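Side-chain contact in mannose-specific lectin 2 chain 1 (Colocasia esculenta, PDB 5T1X), which binds mannose as one chain type of a heterotetrameric bulb-type lectin and agglutinates rabbit erythrocytes: residues K77-K80 with G81-A85. Sequence-based numbering, arbitrary orientation.
Sequences KSVK and GNYAA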
ATOM      1  N   LYS A  77      -5.734 -13.624   9.353  1.00 20.97           N
ATOM      2  CA  LYS A  77      -4.379 -14.041   8.994  1.00 20.02           C
ATOM      3  C   LYS A  77      -4.347 -14.727   7.641  1.00 22.06           C
ATOM      4  O   LYS A  77      -5.330 -15.346   7.236  1.00 22.85           O
ATOM      5  CB  LYS A  77      -3.846 -15.042  10.042  1.00 23.43           C
ATOM      6  CG  LYS A  77      -3.462 -14.453  11.392  1.00 38.64           C
ATOM      7  CD  LYS A  77      -2.864 -15.523  12.322  1.00 49.32           C
ATOM      8  CE  LYS A  77      -3.886 -16.397  13.022  1.00 61.39           C
ATOM      9  NZ  LYS A  77      -4.637 -15.655  14.072  1.00 73.46           N
ATOM     10  N   SER A  78      -3.192 -14.684   6.979  1.00 16.88           N
ATOM     11  CA  SER A  78      -2.997 -15.387   5.715  1.00 15.13           C
ATOM     12  C   SER A  78      -1.601 -16.057   5.734  1.00 18.08           C
ATOM     13  O   SER A  78      -1.104 -16.371   6.818  1.00 18.08           O
ATOM     14  CB  SER A  78      -3.206 -14.437   4.533  1.00 17.01           C
ATOM     15  OG  SER A  78      -3.201 -15.143   3.304  1.00 17.77           O
ATOM     16  N   VAL A  79      -0.997 -16.326   4.567  1.00 14.59           N
ATOM     17  CA  VAL A  79       0.307 -17.012   4.475  1.00 13.60           C
ATOM     18  C   VAL A  79       1.462 -16.123   4.945  1.00 16.71           C
ATOM     19  O   VAL A  79       1.330 -14.902   4.963  1.00 16.00           O
ATOM     20  CB  VAL A  79       0.592 -17.543   3.048  1.00 15.97           C
ATOM     21  CG1 VAL A  79      -0.389 -18.646   2.672  1.00 16.49           C
ATOM     22  CG2 VAL A  79       0.581 -16.417   2.008  1.00 14.73           C
ATOM     23  N   LYS A  80       2.608 -16.733   5.292  1.00 14.30           N
ATOM     24  CA  LYS A  80       3.779 -15.950   5.694  1.00 13.92           C
ATOM     25  C   LYS A  80       4.291 -15.175   4.495  1.00 17.27           C
ATOM     26  O   LYS A  80       4.425 -15.723   3.398  1.00 16.85           O
ATOM     27  CB  LYS A  80       4.881 -16.840   6.285  1.00 16.68           C
ATOM     28  CG  LYS A  80       5.977 -16.069   6.992  1.00 20.23           C
ATOM     29  CD  LYS A  80       7.028 -17.016   7.550  1.00 28.52           C
ATOM     30  CE  LYS A  80       7.975 -16.297   8.480  1.00 37.79           C
ATOM     31  NZ  LYS A  80       8.981 -17.218   9.065  1.00 41.71           N
ATOM     32  N   GLY A  81       4.517 -13.891   4.702  1.00 13.97           N
ATOM     33  CA  GLY A  81       4.989 -13.012   3.644  1.00 12.65           C
ATOM     34  C   GLY A  81       5.026 -11.572   4.092  1.00 16.41           C
ATOM     35  O   GLY A  81       5.098 -11.296   5.293  1.00 16.88           O
ATOM     36  N   ASN A  82       4.989 -10.656   3.113  1.00 11.30           N
ATOM     37  CA  ASN A  82       5.046  -9.203   3.317  1.00 11.11           C
ATOM     38  C   ASN A  82       3.667  -8.607   3.158  1.00 13.55           C
ATOM     39  O   ASN A  82       3.025  -8.806   2.124  1.00 12.61           O
ATOM     40  CB  ASN A  82       6.020  -8.557   2.315  1.00 12.94           C
ATOM     41  CG  ASN A  82       7.437  -9.075   2.394  1.00 34.54           C
ATOM     42  OD1 ASN A  82       8.028  -9.178   3.462  1.00 25.68           O
ATOM     43  ND2 ASN A  82       8.020  -9.390   1.251  1.00 33.53           N
ATOM     44  N   TYR A  83       3.219  -7.863   4.179  1.00 11.46           N
ATOM     45  CA  TYR A  83       1.886  -7.267   4.197  1.00 11.00           C
ATOM     46  C   TYR A  83       1.970  -5.760   4.341  1.00 13.70           C
ATOM     47  O   TYR A  83       3.010  -5.226   4.736  1.00 12.71           O
ATOM     48  CB  TYR A  83       1.063  -7.869   5.356  1.00 10.67           C
ATOM     49  CG  TYR A  83       0.647  -9.300   5.086  1.00 11.67           C
ATOM     50  CD1 TYR A  83      -0.622  -9.596   4.606  1.00 12.86           C
ATOM     51  CD2 TYR A  83       1.535 -10.356   5.282  1.00 12.35           C
ATOM     52  CE1 TYR A  83      -0.994 -10.904   4.300  1.00 12.84           C
ATOM     53  CE2 TYR A  83       1.185 -11.666   4.951  1.00 13.63           C
ATOM     54  CZ  TYR A  83      -0.084 -11.932   4.460  1.00 16.67           C
ATOM     55  OH  TYR A  83      -0.457 -13.206   4.129  1.00 14.38           O
ATOM     56  N   ALA A  84       0.866  -5.084   4.039  1.00  9.78           N
ATOM     57  CA  ALA A  84       0.784  -3.630   4.179  1.00  8.35           C
ATOM     58  C   ALA A  84      -0.579  -3.227   4.730  1.00 12.66           C
ATOM     59  O   ALA A  84      -1.604  -3.631   4.173  1.00 11.95           O
ATOM     60  CB  ALA A  84       1.032  -2.956   2.833  1.00  8.90           C
ATOM     61  N   ALA A  85      -0.591  -2.452   5.826  1.00 10.96           N
ATOM     62  CA  ALA A  85      -1.813  -1.876   6.398  1.00 11.73           C
ATOM     63  C   ALA A  85      -1.871  -0.458   5.872  1.00 13.67           C
ATOM     64  O   ALA A  85      -0.951   0.316   6.127  1.00 12.42           O
ATOM     65  CB  ALA A  85      -1.793  -1.916   7.918  1.00 12.79           C
TER
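Ser78 meets the phenol end of Tyr83 through its CB, which lies 3.0 Å from Tyr83 OH and oblique to the ring. The Ser78 hydroxyl is swung anti to the backbone N (chi1 -172°), and its OG stays 3.5 Å from Tyr83 OH at an angle too poor for a bond; a side chain as short as serine fits beside the phenol. Val79 supplies the polar partner with its backbone: Tyr83 OH donates a hydrogen bond of 2.6 Å to Val79 O, in the carbonyl plane and on a lone pair, with a C=O...OH angle of 136°. The carbonyl oxygen sits at the ring edge, near the ring plane; the hydroxyl of the buried Tyr83 thus reaches across the bend to a backbone acceptor. The Val79 side chain crosses that of Tyr83 at about a right angle, CG2 coming within 4.0 Å of OH. Lys80 turns its extended chain away from the ring, suiting an exposed place. The chain bends at Val79 and Lys80 and runs on nearly extended through Gly81 (phi 174°), where a CB would crowd Lys80 O. This connection from strand 70-73 to strand 84-88 belongs to the bulb-type lectin domain, a β-prism fold, away from the mannose site. Tyr83 and Val79 both pack on Pro98 of strand 92-103, next to 84-88 in the antiparallel sheet, and Ile105 of the partner chain also packs on Tyr83.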